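Local coordinates for periplasmic binding protein (PDB 2R79) that binds heme in the periplasm of Pseudomonas aeruginosa and probably delivers it for uptake into the cell, at residues V55-M69 against L78-K91. Numbering follows the deposited sequence.
Sequences VLALRPDILIGTEEM and LEGAGVRVETLSAK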
ATOM      1  N   VAL A  55      28.688  21.298  -6.656  1.00 49.26           N
ATOM      2  CA  VAL A  55      29.685  20.248  -6.494  1.00 48.24           C
ATOM      3  C   VAL A  55      30.779  20.677  -5.527  1.00 46.96           C
ATOM      4  O   VAL A  55      31.217  19.890  -4.690  1.00 47.03           O
ATOM      5  CB  VAL A  55      30.327  19.856  -7.853  1.00 47.81           C
ATOM      6  CG1 VAL A  55      29.244  19.644  -8.897  1.00 47.92           C
ATOM      7  CG2 VAL A  55      31.289  20.919  -8.306  1.00 49.55           C
ATOM      8  N   LEU A  56      31.212  21.929  -5.639  1.00 46.23           N
ATOM      9  CA  LEU A  56      32.262  22.457  -4.775  1.00 45.26           C
ATOM     10  C   LEU A  56      31.884  22.353  -3.305  1.00 44.73           C
ATOM     11  O   LEU A  56      32.734  22.078  -2.455  1.00 44.59           O
ATOM     12  CB  LEU A  56      32.547  23.919  -5.134  1.00 44.33           C
ATOM     13  CG  LEU A  56      33.167  24.107  -6.521  1.00 44.86           C
ATOM     14  CD1 LEU A  56      33.247  25.580  -6.875  1.00 43.29           C
ATOM     15  CD2 LEU A  56      34.547  23.458  -6.534  1.00 43.67           C
ATOM     16  N   ALA A  57      30.602  22.565  -3.019  1.00 43.76           N
ATOM     17  CA  ALA A  57      30.075  22.513  -1.658  1.00 41.68           C
ATOM     18  C   ALA A  57      30.263  21.153  -1.004  1.00 41.88           C
ATOM     19  O   ALA A  57      30.229  21.032   0.220  1.00 41.69           O
ATOM     20  CB  ALA A  57      28.604  22.873  -1.669  1.00 40.80           C
ATOM     21  N   LEU A  58      30.459  20.129  -1.827  1.00 42.31           N
ATOM     22  CA  LEU A  58      30.635  18.770  -1.338  1.00 41.18           C
ATOM     23  C   LEU A  58      32.100  18.388  -1.147  1.00 41.66           C
ATOM     24  O   LEU A  58      32.399  17.273  -0.734  1.00 41.24           O
ATOM     25  CB  LEU A  58      29.963  17.786  -2.300  1.00 39.43           C
ATOM     26  CG  LEU A  58      28.444  17.920  -2.441  1.00 39.08           C
ATOM     27  CD1 LEU A  58      27.941  16.995  -3.534  1.00 38.77           C
ATOM     28  CD2 LEU A  58      27.780  17.593  -1.116  1.00 37.70           C
ATOM     29  N   ARG A  59      33.013  19.304  -1.448  1.00 42.70           N
ATOM     30  CA  ARG A  59      34.439  19.022  -1.285  1.00 44.22           C
ATOM     31  C   ARG A  59      34.782  17.670  -1.920  1.00 43.15           C
ATOM     32  O   ARG A  59      35.311  16.779  -1.258  1.00 42.19           O
ATOM     33  CB  ARG A  59      34.794  18.990   0.207  1.00 45.92           C
ATOM     34  CG  ARG A  59      34.267  20.177   1.002  1.00 50.78           C
ATOM     35  CD  ARG A  59      34.739  20.145   2.456  1.00 54.95           C
ATOM     36  NE  ARG A  59      34.293  18.960   3.194  1.00 58.89           N
ATOM     37  CZ  ARG A  59      33.020  18.669   3.464  1.00 60.71           C
ATOM     38  NH1 ARG A  59      32.047  19.473   3.053  1.00 61.92           N
ATOM     39  NH2 ARG A  59      32.721  17.578   4.156  1.00 60.94           N
ATOM     40  N   PRO A  60      34.483  17.503  -3.218  1.00 42.86           N
ATOM     41  CA  PRO A  60      34.763  16.249  -3.921  1.00 43.07           C
ATOM     42  C   PRO A  60      36.225  16.031  -4.294  1.00 44.39           C
ATOM     43  O   PRO A  60      36.931  16.969  -4.677  1.00 45.53           O
ATOM     44  CB  PRO A  60      33.885  16.360  -5.158  1.00 42.52           C
ATOM     45  CG  PRO A  60      33.996  17.815  -5.481  1.00 41.33           C
ATOM     46  CD  PRO A  60      33.819  18.465  -4.120  1.00 42.21           C
ATOM     47  N   ASP A  61      36.676  14.787  -4.179  1.00 43.44           N
ATOM     48  CA  ASP A  61      38.035  14.442  -4.552  1.00 43.11           C
ATOM     49  C   ASP A  61      38.017  14.127  -6.043  1.00 42.25           C
ATOM     50  O   ASP A  61      39.032  14.248  -6.729  1.00 42.29           O
ATOM     51  CB  ASP A  61      38.520  13.218  -3.779  1.00 45.50           C
ATOM     52  CG  ASP A  61      38.838  13.530  -2.334  1.00 49.46           C
ATOM     53  OD1 ASP A  61      39.660  14.442  -2.096  1.00 52.09           O
ATOM     54  OD2 ASP A  61      38.276  12.864  -1.437  1.00 49.81           O
ATOM     55  N   ILE A  62      36.852  13.733  -6.544  1.00 38.96           N
ATOM     56  CA  ILE A  62      36.729  13.395  -7.949  1.00 37.89           C
ATOM     57  C   ILE A  62      35.321  13.573  -8.483  1.00 37.19           C
ATOM     58  O   ILE A  62      34.339  13.336  -7.786  1.00 39.20           O
ATOM     59  CB  ILE A  62      37.172  11.931  -8.200  1.00 37.73           C
ATOM     60  CG1 ILE A  62      37.014  11.576  -9.681  1.00 38.37           C
ATOM     61  CG2 ILE A  62      36.354  10.986  -7.339  1.00 37.45           C
ATOM     62  CD1 ILE A  62      37.499  10.179 -10.031  1.00 35.09           C
ATOM     63  N   LEU A  63      35.236  14.017  -9.727  1.00 36.84           N
ATOM     64  CA  LEU A  63      33.964  14.202 -10.397  1.00 35.90           C
ATOM     65  C   LEU A  63      34.018  13.338 -11.650  1.00 35.53           C
ATOM     66  O   LEU A  63      34.918  13.496 -12.474  1.00 35.14           O
ATOM     67  CB  LEU A  63      33.754  15.668 -10.793  1.00 36.60           C
ATOM     68  CG  LEU A  63      32.566  15.907 -11.739  1.00 37.32           C
ATOM     69  CD1 LEU A  63      31.286  15.387 -11.100  1.00 37.34           C
ATOM     70  CD2 LEU A  63      32.438  17.386 -12.059  1.00 37.75           C
ATOM     71  N   ILE A  64      33.070  12.419 -11.783  1.00 34.19           N
ATOM     72  CA  ILE A  64      33.036  11.555 -12.951  1.00 34.07           C
ATOM     73  C   ILE A  64      31.772  11.800 -13.765  1.00 34.51           C
ATOM     74  O   ILE A  64      30.715  12.130 -13.223  1.00 33.09           O
ATOM     75  CB  ILE A  64      33.108  10.049 -12.560  1.00 34.21           C
ATOM     76  CG1 ILE A  64      31.871   9.642 -11.760  1.00 34.25           C
ATOM     77  CG2 ILE A  64      34.360   9.782 -11.728  1.00 35.83           C
ATOM     78  CD1 ILE A  64      31.820   8.158 -11.443  1.00 31.04           C
ATOM     79  N   GLY A  65      31.899  11.646 -15.077  1.00 35.28           N
ATOM     80  CA  GLY A  65      30.774  11.837 -15.972  1.00 36.25           C
ATOM     81  C   GLY A  65      31.172  11.394 -17.363  1.00 37.46           C
ATOM     82  O   GLY A  65      32.302  10.952 -17.572  1.00 35.73           O
ATOM     83  N   THR A  66      30.251  11.502 -18.315  1.00 38.63           N
ATOM     84  CA  THR A  66      30.551  11.114 -19.685  1.00 41.81           C
ATOM     85  C   THR A  66      30.635  12.361 -20.556  1.00 44.03           C
ATOM     86  O   THR A  66      30.769  13.475 -20.046  1.00 43.83           O
ATOM     87  CB  THR A  66      29.464  10.178 -20.263  1.00 42.83           C
ATOM     88  OG1 THR A  66      28.230  10.897 -20.386  1.00 43.82           O
ATOM     89  CG2 THR A  66      29.259   8.972 -19.360  1.00 40.43           C
ATOM     90  N   GLU A  67      30.561  12.167 -21.868  1.00 46.84           N
ATOM     91  CA  GLU A  67      30.615  13.273 -22.816  1.00 50.18           C
ATOM     92  C   GLU A  67      29.413  14.185 -22.617  1.00 50.72           C
ATOM     93  O   GLU A  67      29.519  15.401 -22.768  1.00 51.61           O
ATOM     94  CB  GLU A  67      30.596  12.752 -24.257  1.00 52.30           C
ATOM     95  CG  GLU A  67      31.728  11.819 -24.616  1.00 56.30           C
ATOM     96  CD  GLU A  67      31.756  10.575 -23.752  1.00 58.99           C
ATOM     97  OE1 GLU A  67      30.716   9.885 -23.664  1.00 58.17           O
ATOM     98  OE2 GLU A  67      32.824  10.288 -23.165  1.00 61.36           O
ATOM     99  N   GLU A  68      28.270  13.591 -22.287  1.00 51.99           N
ATOM    100  CA  GLU A  68      27.041  14.354 -22.087  1.00 53.71           C
ATOM    101  C   GLU A  68      26.995  15.160 -20.791  1.00 54.02           C
ATOM    102  O   GLU A  68      25.968  15.749 -20.459  1.00 54.03           O
ATOM    103  CB  GLU A  68      25.817  13.428 -22.189  1.00 54.42           C
ATOM    104  CG  GLU A  68      25.896  12.148 -21.385  1.00 56.58           C
ATOM    105  CD  GLU A  68      24.907  11.094 -21.868  1.00 58.95           C
ATOM    106  OE1 GLU A  68      24.928  10.780 -23.079  1.00 59.40           O
ATOM    107  OE2 GLU A  68      24.119  10.573 -21.043  1.00 58.55           O
ATOM    108  N   MET A  69      28.109  15.190 -20.065  1.00 54.44           N
ATOM    109  CA  MET A  69      28.183  15.960 -18.829  1.00 54.11           C
ATOM    110  C   MET A  69      28.647  17.370 -19.177  1.00 54.13           C
ATOM    111  O   MET A  69      29.589  17.544 -19.951  1.00 53.85           O
ATOM    112  CB  MET A  69      29.169  15.322 -17.844  1.00 53.97           C
ATOM    113  CG  MET A  69      29.560  16.237 -16.686  1.00 52.50           C
ATOM    114  SD  MET A  69      30.621  15.444 -15.459  1.00 53.86           S
ATOM    115  CE  MET A  69      32.157  15.247 -16.383  1.00 51.75           C
ATOM    116  N   LEU A  78      35.503  24.220 -12.706  1.00 63.71           N
ATOM    117  CA  LEU A  78      35.641  23.194 -11.680  1.00 62.98           C
ATOM    118  C   LEU A  78      37.074  22.685 -11.648  1.00 62.61           C
ATOM    119  O   LEU A  78      37.669  22.538 -10.579  1.00 62.05           O
ATOM    120  CB  LEU A  78      34.688  22.023 -11.942  1.00 62.21           C
ATOM    121  CG  LEU A  78      33.204  22.244 -11.646  1.00 61.18           C
ATOM    122  CD1 LEU A  78      32.449  20.941 -11.831  1.00 59.83           C
ATOM    123  CD2 LEU A  78      33.038  22.751 -10.227  1.00 60.52           C
ATOM    124  N   GLU A  79      37.624  22.408 -12.825  1.00 62.87           N
ATOM    125  CA  GLU A  79      38.995  21.926 -12.915  1.00 63.52           C
ATOM    126  C   GLU A  79      39.915  22.998 -12.345  1.00 63.15           C
ATOM    127  O   GLU A  79      40.857  22.694 -11.612  1.00 63.09           O
ATOM    128  CB  GLU A  79      39.364  21.626 -14.373  1.00 63.86           C
ATOM    129  CG  GLU A  79      38.598  20.447 -14.972  1.00 65.77           C
ATOM    130  CD  GLU A  79      38.979  20.148 -16.415  1.00 66.30           C
ATOM    131  OE1 GLU A  79      38.726  21.002 -17.292  1.00 66.79           O
ATOM    132  OE2 GLU A  79      39.531  19.055 -16.672  1.00 65.58           O
ATOM    133  N   GLY A  80      39.621  24.253 -12.672  1.00 62.40           N
ATOM    134  CA  GLY A  80      40.430  25.353 -12.181  1.00 62.44           C
ATOM    135  C   GLY A  80      40.360  25.507 -10.673  1.00 62.23           C
ATOM    136  O   GLY A  80      41.236  26.121 -10.058  1.00 61.83           O
ATOM    137  N   ALA A  81      39.315  24.946 -10.073  1.00 61.60           N
ATOM    138  CA  ALA A  81      39.129  25.024  -8.630  1.00 60.40           C
ATOM    139  C   ALA A  81      39.819  23.864  -7.915  1.00 59.22           C
ATOM    140  O   ALA A  81      39.666  23.690  -6.705  1.00 58.09           O
ATOM    141  CB  ALA A  81      37.643  25.037  -8.299  1.00 61.20           C
ATOM    142  N   GLY A  82      40.572  23.073  -8.672  1.00 58.04           N
ATOM    143  CA  GLY A  82      41.283  21.950  -8.088  1.00 57.17           C
ATOM    144  C   GLY A  82      40.541  20.623  -8.104  1.00 56.93           C
ATOM    145  O   GLY A  82      41.091  19.600  -7.680  1.00 57.70           O
ATOM    146  N   VAL A  83      39.302  20.623  -8.590  1.00 54.16           N
ATOM    147  CA  VAL A  83      38.513  19.393  -8.644  1.00 51.54           C
ATOM    148  C   VAL A  83      38.992  18.443  -9.746  1.00 49.13           C
ATOM    149  O   VAL A  83      39.149  18.837 -10.902  1.00 48.54           O
ATOM    150  CB  VAL A  83      37.009  19.691  -8.885  1.00 51.95           C
ATOM    151  CG1 VAL A  83      36.230  18.388  -8.941  1.00 51.39           C
ATOM    152  CG2 VAL A  83      36.463  20.596  -7.786  1.00 49.64           C
ATOM    153  N   ARG A  84      39.223  17.188  -9.381  1.00 46.62           N
ATOM    154  CA  ARG A  84      39.657  16.188 -10.347  1.00 43.75           C
ATOM    155  C   ARG A  84      38.451  15.737 -11.176  1.00 43.17           C
ATOM    156  O   ARG A  84      37.557  15.056 -10.669  1.00 42.93           O
ATOM    157  CB  ARG A  84      40.266  14.992  -9.621  1.00 42.04           C
ATOM    158  CG  ARG A  84      40.667  13.857 -10.534  1.00 42.15           C
ATOM    159  CD  ARG A  84      41.175  12.678  -9.732  1.00 43.36           C
ATOM    160  NE  ARG A  84      41.458  11.525 -10.576  1.00 44.45           N
ATOM    161  CZ  ARG A  84      41.918  10.365 -10.118  1.00 46.24           C
ATOM    162  NH1 ARG A  84      42.148  10.210  -8.821  1.00 46.53           N
ATOM    163  NH2 ARG A  84      42.142   9.360 -10.954  1.00 48.22           N
ATOM    164  N   VAL A  85      38.428  16.122 -12.449  1.00 41.45           N
ATOM    165  CA  VAL A  85      37.325  15.766 -13.337  1.00 40.11           C
ATOM    166  C   VAL A  85      37.696  14.664 -14.323  1.00 41.16           C
ATOM    167  O   VAL A  85      38.586  14.837 -15.156  1.00 41.39           O
ATOM    168  CB  VAL A  85      36.841  16.993 -14.137  1.00 37.11           C
ATOM    169  CG1 VAL A  85      35.783  16.580 -15.143  1.00 35.27           C
ATOM    170  CG2 VAL A  85      36.285  18.033 -13.191  1.00 36.04           C
ATOM    171  N   GLU A  86      37.007  13.532 -14.222  1.00 41.52           N
ATOM    172  CA  GLU A  86      37.249  12.399 -15.107  1.00 43.41           C
ATOM    173  C   GLU A  86      36.093  12.249 -16.088  1.00 43.96           C
ATOM    174  O   GLU A  86      34.931  12.437 -15.728  1.00 45.23           O
ATOM    175  CB  GLU A  86      37.378  11.108 -14.301  1.00 45.07           C
ATOM    176  CG  GLU A  86      38.564  11.046 -13.363  1.00 49.43           C
ATOM    177  CD  GLU A  86      39.891  11.085 -14.090  1.00 51.64           C
ATOM    178  OE1 GLU A  86      40.035  10.372 -15.105  1.00 52.69           O
ATOM    179  OE2 GLU A  86      40.795  11.818 -13.635  1.00 53.85           O
ATOM    180  N   THR A  87      36.411  11.904 -17.328  1.00 43.31           N
ATOM    181  CA  THR A  87      35.375  11.728 -18.330  1.00 42.48           C
ATOM    182  C   THR A  87      35.404  10.313 -18.874  1.00 42.29           C
ATOM    183  O   THR A  87      36.366   9.906 -19.518  1.00 43.30           O
ATOM    184  CB  THR A  87      35.547  12.711 -19.500  1.00 42.58           C
ATOM    185  OG1 THR A  87      35.431  14.054 -19.013  1.00 42.84           O
ATOM    186  CG2 THR A  87      34.476  12.468 -20.561  1.00 41.95           C
ATOM    187  N   LEU A  88      34.352   9.556 -18.589  1.00 41.15           N
ATOM    188  CA  LEU A  88      34.258   8.193 -19.079  1.00 39.64           C
ATOM    189  C   LEU A  88      33.474   8.226 -20.377  1.00 37.80           C
ATOM    190  O   LEU A  88      33.072   9.298 -20.829  1.00 37.46           O
ATOM    191  CB  LEU A  88      33.579   7.286 -18.049  1.00 39.50           C
ATOM    192  CG  LEU A  88      34.519   6.840 -16.926  1.00 40.33           C
ATOM    193  CD1 LEU A  88      34.968   8.044 -16.119  1.00 42.21           C
ATOM    194  CD2 LEU A  88      33.814   5.845 -16.035  1.00 41.76           C
ATOM    195  N   SER A  89      33.258   7.061 -20.975  1.00 36.32           N
ATOM    196  CA  SER A  89      32.551   6.980 -22.246  1.00 35.46           C
ATOM    197  C   SER A  89      31.085   6.570 -22.149  1.00 35.21           C
ATOM    198  O   SER A  89      30.736   5.618 -21.448  1.00 34.51           O
ATOM    199  CB  SER A  89      33.284   6.013 -23.173  1.00 35.13           C
ATOM    200  OG  SER A  89      32.596   5.868 -24.401  1.00 37.20           O
ATOM    201  N   ALA A  90      30.232   7.288 -22.872  1.00 35.40           N
ATOM    202  CA  ALA A  90      28.804   6.990 -22.890  1.00 35.45           C
ATOM    203  C   ALA A  90      28.452   6.196 -24.142  1.00 35.39           C
ATOM    204  O   ALA A  90      27.298   5.848 -24.362  1.00 37.28           O
ATOM    205  CB  ALA A  90      27.995   8.280 -22.847  1.00 33.96           C
ATOM    206  N   LYS A  91      29.452   5.905 -24.963  1.00 36.04           N
ATOM    207  CA  LYS A  91      29.214   5.158 -26.191  1.00 38.35           C
ATOM    208  C   LYS A  91      28.553   3.805 -25.930  1.00 37.59           C
ATOM    209  O   LYS A  91      28.931   3.079 -25.014  1.00 36.24           O
ATOM    210  CB  LYS A  91      30.525   4.979 -26.960  1.00 39.73           C
ATOM    211  CG  LYS A  91      31.088   6.299 -27.451  1.00 43.73           C
ATOM    212  CD  LYS A  91      32.384   6.111 -28.218  1.00 49.97           C
ATOM    213  CE  LYS A  91      32.973   7.456 -28.639  1.00 52.91           C
ATOM    214  NZ  LYS A  91      34.303   7.298 -29.304  1.00 56.18           N
TER
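L78, near the end of helix 72-80, meets L63 at about a right angle, its CD1 3.6 Å from L63 CD2, while its other methyl turns to L56 of helix 52-56. A Schellman motif then ends helix 72-80, with V83 N bonded to L78 O, G82 N to E79 O, and G82, of positive phi, as C-prime. A81 N is a second donor to L78 O, from the opposite face of its carbonyl plane. V83 splits its branches: CG1, anti to the backbone N (chi1 180°), faces P60 and the CB of L63, and CG2 lies 3.7 Å from L56 CD2. Leading into strand 85-87, parallel to strand 62-65, R84 O receives L63 N at 2.7 Å. I62 CD1 sits off-centre over the R84 guanidinium, and W107 of helix 94-108 adds a cation-pi contact. E86 OE2 lies in that guanidinium plane, 3.1 Å from R84 NE, while NE meets the carboxylate from above its plane. V85 lies beside L63 on one face, with M69 CE against V85 CG1. On the other, E86 CG packs on I62 CD1. E86 N gives an almost straight bond to L63 O; that from G65 N to E86 O is longer and more bent (3.2 Å, 136°). L88 N closes the series on G65 O. A90 CB rests on T66 CB and near E68, whose OE2 is bonded by Q47 and G242 and whose side chain is about 6 Å from the bound heme. A90 N donates to the syn lone pair of E67 OE1 (2.8 Å). Backbone bonds thus join edge strand 85-87 to its sheet in this beta-alpha-beta unit, and beyond them E67 OE2, 2.5 Å from L88 O, suggests that this acid may be protonated.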